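Local coordinates for protein helix-turn-helix transcriptional regulator (Pseudomonas aeruginosa, PDB 5XHX) that probably binds DNA to regulate transcription as a LuxR-family quorum-sensing regulator, this chain being its N-terminal ligand-binding domain without the helix-turn-helix part, at residues Pro41-Ile49 and Leu56-Glu64; Tyr131-Cys142 and Arg163-Ile174. All blocks are in the same frame, centred on the assembly; numbering follows the deposited sequence.

Interaction 1. Residues Pro41-Ile49 and Leu56-Glu64; sequences PVDNWAALI and LILSFMEEE
Trp45 sets CG between its backbone N and carbonyl carbon (chi1 53°), while Met61 carries CG trans to its N (chi1 -175°), and these settings lay the methionine across the indole at the end of an antiparallel beta hairpin, strands 44-49 and 56-60. Met61 CB sits over the five-membered ring, 3.6 Å from its centroid, in a CH-pi contact; SD lies obliquely to the same ring, a Met-aromatic contact. The backbone of Phe60 and Met61 continues over that face, and Ser59 OG meets the six-membered ring at its edge. Helix 28-36 adds Arg30 and Ala33 against the indole. Farther along, a classic beta bulge sets Leu58 and Ser59 opposite Ala47. Ala47 O therefore accepts two bonds from one face of its plane, from Leu58 N at 2.8 Å and from Ser59 N at 3.3 Å. On the side of the sheet facing helix 72-81, Leu48 and Ile57 lie side by side, their CD1 atoms 3.7 Å apart. Beyond the end of strand 56-60, a water links Glu62 N to Asn44 OD1, and Asn44 ND2, with its partner nearly in the amide plane, donates to the anti lone pair of Glu62 OE1 at 3.1 Å.

Interaction 2. Residues Tyr131-Cys142 and Arg163-Ile174; sequences YNVPLDGERTLC and RPWVIALMKKRI
Strand 131-134 and helix 163-173 run at 51° to one another with axes 9.0 Å apart at closest approach, and the following strand, 140-142, meets the same helix at 117°. Side chains fill the space between. Val166 CG1 stands 3.7 Å from the centroid of the Tyr131 ring, almost exactly on its normal, a CH-pi contact; Arg163 CB comes to the ring's edge, near its plane, and Met170 SD approaches obliquely. The phenol OH is bonded to the carbonyl of Phe159, one turn before Arg163 in the same helix, which anchors the far end of the ring. Here the long C-terminal helix of the domain covers one face of its antiparallel sheet, an alpha/beta packing in which a beta hairpin supplies the apolar surface. Met170 bends at chi3 (56°), bringing CE to 3.8 Å from Val133 CG2, the methyl that also touches Ile167 CB. Toward the end of segment 163-174, Ile174 CD1 lies 3.6 Å from Leu141 CD2, while Leu135 and Ile174 meet tip to tip. The aliphatic part of Lys171 runs counter to Leu135, with Lys171 CD 3.9 Å from Leu135 CD2. In the hairpin loop, Asp136 OD1 accepts from Glu138 N, closing an Asx turn, and from Arg139 N, which completes an Asx motif, and OD2 takes a side-on salt bridge from Arg139, with NE at 2.7 Å.

Overall arrangement
Interaction 1 closes before interaction 2 opens along the chain; their centres are about 15 Å apart, and both involve the same antiparallel sheet. Strand 44-50, from the hairpin of interaction 1, is the direct neighbour of strand 140-147, from that of interaction 2, and the two are joined where Cys142 N probably hydrogen-bonds to Leu48 O. Leu58 and Leu141 also pack together, bringing strand 56-60, an edge strand within this chain, against the side chains that meet helix 153-173. Trp29 of helix 28-36 touches Ala47 and Ser59 as well as Met170, so part of interaction 1 lies on the face of the sheet that interaction 2 covers. The other side of helix 153-173 packs on the second subunit, linking the sheet of this ligand-binding domain to the dimer.

Interaction 1. Residues Pro41-Ile49 and Leu56-Glu64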
loop_
_atom_site.group_PDB
_atom_site.type_symbol
_atom_site.label_atom_id
_atom_site.label_comp_id
_atom_site.label_asym_id
_atom_site.label_seq_id
_atom_site.Cartn_x
_atom_site.Cartn_y
_atom_site.Cartn_z
ATOM N N PRO A 41 -2.890 11.643 19.797
ATOM C CA PRO A 41 -2.358 13.025 19.756
ATOM C C PRO A 41 -0.922 13.095 19.248
ATOM O O PRO A 41 0.030 13.385 19.979
ATOM C CB PRO A 41 -2.479 13.460 21.218
ATOM C CG PRO A 41 -2.258 12.204 21.978
ATOM C CD PRO A 41 -2.969 11.134 21.179
ATOM N N VAL A 42 -0.757 12.851 17.953
ATOM C CA VAL A 42 0.537 13.001 17.294
ATOM C C VAL A 42 0.780 14.491 17.053
ATOM O O VAL A 42 0.111 15.112 16.228
ATOM C CB VAL A 42 0.588 12.214 15.982
ATOM C CG1 VAL A 42 1.913 12.471 15.258
ATOM C CG2 VAL A 42 0.344 10.713 16.241
ATOM N N ASP A 43 1.747 15.066 17.766
ATOM C CA ASP A 43 2.071 16.477 17.609
ATOM C C ASP A 43 3.330 16.716 16.794
ATOM O O ASP A 43 3.527 17.829 16.303
ATOM C CB ASP A 43 2.244 17.137 18.978
ATOM C CG ASP A 43 0.973 17.109 19.790
ATOM O OD1 ASP A 43 -0.101 17.310 19.194
ATOM O OD2 ASP A 43 1.050 16.866 21.012
ATOM N N ASN A 44 4.191 15.715 16.664
ATOM C CA ASN A 44 5.388 15.824 15.844
ATOM C C ASN A 44 5.708 14.420 15.343
ATOM O O ASN A 44 5.155 13.427 15.825
ATOM C CB ASN A 44 6.553 16.442 16.639
ATOM C CG ASN A 44 7.507 17.270 15.761
ATOM O OD1 ASN A 44 7.767 16.926 14.600
ATOM N ND2 ASN A 44 8.042 18.367 16.324
ATOM N N TRP A 45 6.592 14.344 14.354
ATOM C CA TRP A 45 6.943 13.045 13.795
ATOM C C TRP A 45 8.249 13.181 13.041
ATOM O O TRP A 45 8.634 14.276 12.618
ATOM C CB TRP A 45 5.837 12.503 12.883
ATOM C CG TRP A 45 5.432 13.463 11.817
ATOM C CD1 TRP A 45 4.413 14.375 11.870
ATOM C CD2 TRP A 45 6.048 13.622 10.539
ATOM N NE1 TRP A 45 4.365 15.094 10.694
ATOM C CE2 TRP A 45 5.362 14.655 9.868
ATOM C CE3 TRP A 45 7.124 13.001 9.901
ATOM C CZ2 TRP A 45 5.705 15.064 8.588
ATOM C CZ3 TRP A 45 7.474 13.421 8.637
ATOM C CH2 TRP A 45 6.763 14.440 7.992
ATOM N N ALA A 46 8.931 12.047 12.884
ATOM C CA ALA A 46 10.127 11.973 12.067
ATOM C C ALA A 46 10.234 10.560 11.509
ATOM O O ALA A 46 9.850 9.595 12.172
ATOM C CB ALA A 46 11.377 12.339 12.876
ATOM N N ALA A 47 10.728 10.444 10.280
ATOM C CA ALA A 47 11.094 9.155 9.710
ATOM C C ALA A 47 12.597 9.134 9.464
ATOM O O ALA A 47 13.144 10.072 8.874
ATOM C CB ALA A 47 10.330 8.879 8.409
ATOM N N LEU A 48 13.261 8.069 9.903
ATOM C CA LEU A 48 14.717 8.026 9.846
ATOM C C LEU A 48 15.189 6.578 9.829
ATOM O O LEU A 48 14.462 5.659 10.215
ATOM C CB LEU A 48 15.350 8.799 11.028
ATOM C CG LEU A 48 15.194 8.370 12.498
ATOM C CD1 LEU A 48 16.034 9.291 13.435
ATOM C CD2 LEU A 48 13.716 8.382 12.968
ATOM N N ILE A 49 16.433 6.388 9.396
ATOM C CA ILE A 49 17.067 5.077 9.402
ATOM C C ILE A 49 18.257 5.125 10.350
ATOM O O ILE A 49 19.185 5.921 10.153
ATOM C CB ILE A 49 17.490 4.643 7.991
ATOM C CG1 ILE A 49 16.251 4.579 7.073
ATOM C CG2 ILE A 49 18.224 3.310 8.045
ATOM C CD1 ILE A 49 16.597 4.346 5.574
ATOM N N LEU A 56 20.139 8.590 9.137
ATOM C CA LEU A 56 19.681 9.233 7.913
ATOM C C LEU A 56 18.237 9.681 8.123
ATOM O O LEU A 56 17.330 8.848 8.263
ATOM C CB LEU A 56 19.809 8.277 6.730
ATOM C CG LEU A 56 19.320 8.770 5.370
ATOM C CD1 LEU A 56 20.004 10.085 4.979
ATOM C CD2 LEU A 56 19.580 7.701 4.313
ATOM N N ILE A 57 18.024 10.990 8.156
ATOM C CA ILE A 57 16.696 11.557 8.338
ATOM C C ILE A 57 16.018 11.613 6.977
ATOM O O ILE A 57 16.462 12.340 6.083
ATOM C CB ILE A 57 16.768 12.955 8.969
ATOM C CG1 ILE A 57 17.607 12.926 10.252
ATOM C CG2 ILE A 57 15.360 13.503 9.217
ATOM C CD1 ILE A 57 16.918 12.287 11.418
ATOM N N LEU A 58 14.930 10.860 6.828
ATOM C CA LEU A 58 14.188 10.845 5.571
ATOM C C LEU A 58 13.194 11.993 5.483
ATOM O O LEU A 58 13.075 12.638 4.430
ATOM C CB LEU A 58 13.462 9.506 5.402
ATOM C CG LEU A 58 14.329 8.233 5.367
ATOM C CD1 LEU A 58 13.428 6.976 5.272
ATOM C CD2 LEU A 58 15.332 8.263 4.217
ATOM N N SER A 59 12.491 12.279 6.572
ATOM C CA SER A 59 11.489 13.331 6.554
ATOM C C SER A 59 11.118 13.621 7.997
ATOM O O SER A 59 11.220 12.739 8.854
ATOM C CB SER A 59 10.253 12.905 5.733
ATOM O OG SER A 59 9.280 13.931 5.655
ATOM N N PHE A 60 10.724 14.864 8.269
ATOM C CA PHE A 60 10.244 15.183 9.603
ATOM C C PHE A 60 9.350 16.411 9.522
ATOM O O PHE A 60 9.401 17.178 8.559
ATOM C CB PHE A 60 11.398 15.358 10.611
ATOM C CG PHE A 60 12.304 16.525 10.333
ATOM C CD1 PHE A 60 13.252 16.461 9.321
ATOM C CD2 PHE A 60 12.240 17.666 11.115
ATOM C CE1 PHE A 60 14.105 17.537 9.078
ATOM C CE2 PHE A 60 13.086 18.742 10.881
ATOM C CZ PHE A 60 14.019 18.679 9.868
ATOM N N MET A 61 8.503 16.562 10.541
ATOM C CA MET A 61 7.405 17.524 10.469
ATOM C C MET A 61 7.909 18.943 10.221
ATOM O O MET A 61 7.352 19.674 9.396
ATOM C CB MET A 61 6.575 17.473 11.747
ATOM C CG MET A 61 5.340 18.374 11.690
ATOM S SD MET A 61 4.386 18.425 13.203
ATOM C CE MET A 61 5.346 19.558 14.215
ATOM N N GLU A 62 8.966 19.350 10.925
ATOM C CA GLU A 62 9.479 20.711 10.843
ATOM C C GLU A 62 10.509 20.898 9.732
ATOM O O GLU A 62 11.260 21.878 9.763
ATOM C CB GLU A 62 10.085 21.126 12.187
ATOM C CG GLU A 62 9.075 21.304 13.302
ATOM C CD GLU A 62 9.724 21.680 14.626
ATOM O OE1 GLU A 62 9.431 21.016 15.647
ATOM O OE2 GLU A 62 10.541 22.631 14.643
ATOM N N GLU A 63 10.560 19.991 8.756
ATOM C CA GLU A 63 11.621 20.037 7.758
ATOM C C GLU A 63 11.537 21.319 6.934
ATOM O O GLU A 63 10.462 21.890 6.735
ATOM C CB GLU A 63 11.562 18.805 6.845
ATOM C CG GLU A 63 10.337 18.727 5.941
ATOM C CD GLU A 63 10.117 17.331 5.383
ATOM O OE1 GLU A 63 9.015 17.067 4.874
ATOM O OE2 GLU A 63 11.041 16.492 5.470
ATOM N N GLU A 64 12.699 21.774 6.468
ATOM C CA GLU A 64 12.798 23.019 5.713
ATOM C C GLU A 64 13.482 22.803 4.366
ATOM O O GLU A 64 13.339 23.617 3.451
ATOM C CB GLU A 64 13.556 24.080 6.522
ATOM C CG GLU A 64 12.849 24.529 7.788
ATOM C CD GLU A 64 11.472 25.116 7.518
ATOM O OE1 GLU A 64 11.205 25.529 6.366
ATOM O OE2 GLU A 64 10.655 25.163 8.465
HETATM O O HOH W 1 9.815 18.083 13.291
#

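Interaction 2. Residues Tyr131-Cys142 and Arg163-Ile174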
loop_
_atom_site.group_PDB
_atom_site.type_symbol
_atom_site.label_atom_id
_atom_site.label_comp_id
_atom_site.label_asym_id
_atom_site.label_seq_id
_atom_site.Cartn_x
_atom_site.Cartn_y
_atom_site.Cartn_z
ATOM N N TYR A 131 7.584 3.092 15.468
ATOM C CA TYR A 131 7.607 1.829 14.733
ATOM C C TYR A 131 9.016 1.583 14.203
ATOM O O TYR A 131 9.568 2.445 13.515
ATOM C CB TYR A 131 6.630 1.859 13.556
ATOM C CG TYR A 131 5.148 1.849 13.917
ATOM C CD1 TYR A 131 4.459 0.648 14.115
ATOM C CD2 TYR A 131 4.442 3.038 14.026
ATOM C CE1 TYR A 131 3.087 0.648 14.414
ATOM C CE2 TYR A 131 3.093 3.053 14.313
ATOM C CZ TYR A 131 2.421 1.861 14.504
ATOM O OH TYR A 131 1.087 1.895 14.785
ATOM N N ASN A 132 9.579 0.406 14.507
ATOM C CA ASN A 132 10.929 0.007 14.089
ATOM C C ASN A 132 10.824 -1.118 13.076
ATOM O O ASN A 132 10.273 -2.178 13.395
ATOM C CB ASN A 132 11.771 -0.507 15.258
ATOM C CG ASN A 132 12.295 0.579 16.130
ATOM O OD1 ASN A 132 11.686 1.637 16.244
ATOM N ND2 ASN A 132 13.462 0.339 16.738
ATOM N N VAL A 133 11.383 -0.916 11.894
ATOM C CA VAL A 133 11.347 -1.903 10.824
ATOM C C VAL A 133 12.778 -2.223 10.414
ATOM O O VAL A 133 13.431 -1.417 9.745
ATOM C CB VAL A 133 10.519 -1.406 9.630
ATOM C CG1 VAL A 133 10.541 -2.435 8.492
ATOM C CG2 VAL A 133 9.088 -1.120 10.099
ATOM N N PRO A 134 13.304 -3.378 10.815
ATOM C CA PRO A 134 14.633 -3.796 10.346
ATOM C C PRO A 134 14.670 -3.858 8.825
ATOM O O PRO A 134 13.752 -4.377 8.184
ATOM C CB PRO A 134 14.813 -5.185 10.976
ATOM C CG PRO A 134 13.927 -5.181 12.186
ATOM C CD PRO A 134 12.755 -4.290 11.841
ATOM N N LEU A 135 15.716 -3.275 8.246
ATOM C CA LEU A 135 15.902 -3.312 6.799
ATOM C C LEU A 135 16.899 -4.365 6.373
ATOM O O LEU A 135 16.769 -4.935 5.283
ATOM C CB LEU A 135 16.373 -1.956 6.274
ATOM C CG LEU A 135 15.350 -0.843 6.388
ATOM C CD1 LEU A 135 15.829 0.415 5.665
ATOM C CD2 LEU A 135 14.005 -1.332 5.854
ATOM N N ASP A 136 17.885 -4.626 7.216
ATOM C CA ASP A 136 18.843 -5.688 6.981
ATOM C C ASP A 136 19.525 -5.950 8.319
ATOM O O ASP A 136 18.978 -5.615 9.377
ATOM C CB ASP A 136 19.818 -5.305 5.856
ATOM C CG ASP A 136 20.559 -4.015 6.148
ATOM O OD1 ASP A 136 21.388 -4.016 7.077
ATOM O OD2 ASP A 136 20.314 -3.003 5.458
ATOM N N GLY A 137 20.726 -6.527 8.275
ATOM C CA GLY A 137 21.424 -6.827 9.508
ATOM C C GLY A 137 21.884 -5.603 10.273
ATOM O O GLY A 137 22.190 -5.713 11.467
ATOM N N GLU A 138 21.943 -4.440 9.624
ATOM C CA GLU A 138 22.455 -3.252 10.302
ATOM C C GLU A 138 21.471 -2.093 10.382
ATOM O O GLU A 138 21.549 -1.308 11.330
ATOM C CB GLU A 138 23.736 -2.747 9.619
ATOM C CG GLU A 138 24.407 -1.575 10.363
ATOM C CD GLU A 138 25.244 -0.705 9.448
ATOM O OE1 GLU A 138 25.519 0.468 9.806
ATOM O OE2 GLU A 138 25.622 -1.190 8.358
ATOM N N ARG A 139 20.566 -1.946 9.426
ATOM C CA ARG A 139 19.756 -0.744 9.336
ATOM C C ARG A 139 18.356 -0.996 9.888
ATOM O O ARG A 139 17.827 -2.108 9.804
ATOM C CB ARG A 139 19.698 -0.256 7.891
ATOM C CG ARG A 139 21.066 0.203 7.366
ATOM C CD ARG A 139 20.947 0.685 5.936
ATOM N NE ARG A 139 20.377 -0.375 5.123
ATOM C CZ ARG A 139 19.523 -0.180 4.124
ATOM N NH1 ARG A 139 19.126 1.050 3.809
ATOM N NH2 ARG A 139 19.053 -1.224 3.457
ATOM N N THR A 140 17.779 0.046 10.493
ATOM C CA THR A 140 16.432 -0.008 11.057
ATOM C C THR A 140 15.678 1.233 10.611
ATOM O O THR A 140 16.068 2.357 10.954
ATOM C CB THR A 140 16.451 -0.079 12.587
ATOM O OG1 THR A 140 17.345 -1.108 13.020
ATOM C CG2 THR A 140 15.041 -0.385 13.131
ATOM N N LEU A 141 14.605 1.035 9.847
ATOM C CA LEU A 141 13.730 2.139 9.467
ATOM C C LEU A 141 12.757 2.438 10.603
ATOM O O LEU A 141 12.083 1.536 11.111
ATOM C CB LEU A 141 12.972 1.805 8.180
ATOM C CG LEU A 141 11.846 2.743 7.738
ATOM C CD1 LEU A 141 12.396 4.135 7.403
ATOM C CD2 LEU A 141 11.132 2.180 6.512
ATOM N N CYS A 142 12.668 3.705 11.000
ATOM C CA CYS A 142 11.880 4.056 12.175
ATOM C C CYS A 142 10.950 5.211 11.863
ATOM O O CYS A 142 11.339 6.180 11.199
ATOM C CB CYS A 142 12.772 4.437 13.351
ATOM S SG CYS A 142 13.867 3.115 13.861
ATOM N N ARG A 163 -0.532 -1.808 13.312
ATOM C CA ARG A 163 0.857 -2.146 13.014
ATOM C C ARG A 163 1.054 -3.064 11.809
ATOM O O ARG A 163 1.978 -2.798 11.027
ATOM C CB ARG A 163 1.473 -2.760 14.279
ATOM C CG ARG A 163 2.908 -3.272 14.152
ATOM C CD ARG A 163 3.293 -3.801 15.516
ATOM N NE ARG A 163 4.499 -4.595 15.489
ATOM C CZ ARG A 163 4.948 -5.313 16.515
ATOM N NH1 ARG A 163 4.288 -5.325 17.667
ATOM N NH2 ARG A 163 6.067 -6.026 16.385
ATOM N N PRO A 164 0.254 -4.128 11.590
ATOM C CA PRO A 164 0.509 -4.993 10.421
ATOM C C PRO A 164 0.664 -4.241 9.107
ATOM O O PRO A 164 1.604 -4.516 8.348
ATOM C CB PRO A 164 -0.716 -5.921 10.404
ATOM C CG PRO A 164 -1.143 -5.995 11.808
ATOM C CD PRO A 164 -0.861 -4.644 12.412
ATOM N N TRP A 165 -0.212 -3.283 8.819
ATOM C CA TRP A 165 -0.075 -2.582 7.556
ATOM C C TRP A 165 0.782 -1.329 7.661
ATOM O O TRP A 165 1.320 -0.889 6.641
ATOM C CB TRP A 165 -1.449 -2.237 6.955
ATOM C CG TRP A 165 -2.371 -1.400 7.794
ATOM C CD1 TRP A 165 -3.396 -1.851 8.569
ATOM C CD2 TRP A 165 -2.378 0.027 7.909
ATOM N NE1 TRP A 165 -4.029 -0.792 9.182
ATOM C CE2 TRP A 165 -3.435 0.373 8.780
ATOM C CE3 TRP A 165 -1.606 1.049 7.346
ATOM C CZ2 TRP A 165 -3.724 1.696 9.123
ATOM C CZ3 TRP A 165 -1.888 2.360 7.687
ATOM C CH2 TRP A 165 -2.940 2.671 8.570
ATOM N N VAL A 166 0.943 -0.751 8.857
ATOM C CA VAL A 166 1.904 0.348 8.999
ATOM C C VAL A 166 3.302 -0.128 8.632
ATOM O O VAL A 166 3.993 0.493 7.822
ATOM C CB VAL A 166 1.868 0.943 10.417
ATOM C CG1 VAL A 166 3.050 1.942 10.614
ATOM C CG2 VAL A 166 0.537 1.644 10.645
ATOM N N ILE A 167 3.733 -1.256 9.195
ATOM C CA ILE A 167 5.110 -1.668 8.941
ATOM C C ILE A 167 5.260 -2.221 7.522
ATOM O O ILE A 167 6.338 -2.128 6.927
ATOM C CB ILE A 167 5.581 -2.681 10.002
ATOM C CG1 ILE A 167 4.860 -4.001 9.839
ATOM C CG2 ILE A 167 5.384 -2.111 11.465
ATOM C CD1 ILE A 167 5.284 -5.044 10.877
ATOM N N ALA A 168 4.204 -2.832 6.970
ATOM C CA ALA A 168 4.255 -3.271 5.577
ATOM C C ALA A 168 4.442 -2.083 4.650
ATOM O O ALA A 168 5.265 -2.116 3.724
ATOM C CB ALA A 168 2.974 -4.038 5.218
ATOM N N LEU A 169 3.677 -1.022 4.890
ATOM C CA LEU A 169 3.797 0.202 4.109
ATOM C C LEU A 169 5.192 0.805 4.232
ATOM O O LEU A 169 5.790 1.225 3.238
ATOM C CB LEU A 169 2.763 1.216 4.601
ATOM C CG LEU A 169 1.608 1.749 3.777
ATOM C CD1 LEU A 169 1.123 3.022 4.465
ATOM C CD2 LEU A 169 2.041 2.020 2.351
ATOM N N MET A 170 5.687 0.930 5.471
ATOM C CA MET A 170 7.012 1.517 5.688
ATOM C C MET A 170 8.069 0.779 4.885
ATOM O O MET A 170 8.891 1.397 4.204
ATOM C CB MET A 170 7.359 1.502 7.183
ATOM C CG MET A 170 6.471 2.421 8.015
ATOM S SD MET A 170 6.745 2.243 9.783
ATOM C CE MET A 170 8.535 2.584 9.802
ATOM N N LYS A 171 8.047 -0.554 4.946
ATOM C CA LYS A 171 9.022 -1.355 4.210
ATOM C C LYS A 171 8.926 -1.087 2.711
ATOM O O LYS A 171 9.948 -0.925 2.032
ATOM C CB LYS A 171 8.802 -2.842 4.523
ATOM C CG LYS A 171 9.791 -3.802 3.856
ATOM C CD LYS A 171 11.243 -3.422 4.139
ATOM C CE LYS A 171 12.192 -4.604 3.947
ATOM N NZ LYS A 171 12.239 -5.487 5.162
ATOM N N LYS A 172 7.701 -0.982 2.182
ATOM C CA LYS A 172 7.549 -0.731 0.753
ATOM C C LYS A 172 7.987 0.680 0.384
ATOM O O LYS A 172 8.513 0.898 -0.713
ATOM C CB LYS A 172 6.098 -0.987 0.326
ATOM C CG LYS A 172 5.716 -2.466 0.361
ATOM C CD LYS A 172 6.657 -3.274 -0.530
ATOM C CE LYS A 172 6.336 -4.759 -0.500
ATOM N NZ LYS A 172 7.007 -5.484 0.616
ATOM N N ARG A 173 7.830 1.639 1.298
ATOM C CA ARG A 173 8.257 3.002 0.987
ATOM C C ARG A 173 9.751 3.090 0.668
ATOM O O ARG A 173 10.154 3.990 -0.076
ATOM C CB ARG A 173 7.867 3.937 2.140
ATOM C CG ARG A 173 8.507 5.322 2.123
ATOM C CD ARG A 173 8.149 6.160 0.892
ATOM N NE ARG A 173 8.771 7.482 0.962
ATOM C CZ ARG A 173 8.439 8.527 0.202
ATOM N NH1 ARG A 173 7.484 8.418 -0.710
ATOM N NH2 ARG A 173 9.062 9.692 0.361
ATOM N N ILE A 174 10.570 2.149 1.152
ATOM C CA ILE A 174 12.018 2.195 0.906
ATOM C C ILE A 174 12.341 2.219 -0.586
ATOM O O ILE A 174 13.313 2.861 -1.010
ATOM C CB ILE A 174 12.717 1.004 1.588
ATOM C CG1 ILE A 174 12.736 1.196 3.095
ATOM C CG2 ILE A 174 14.145 0.837 1.062
ATOM C CD1 ILE A 174 13.146 2.576 3.499
#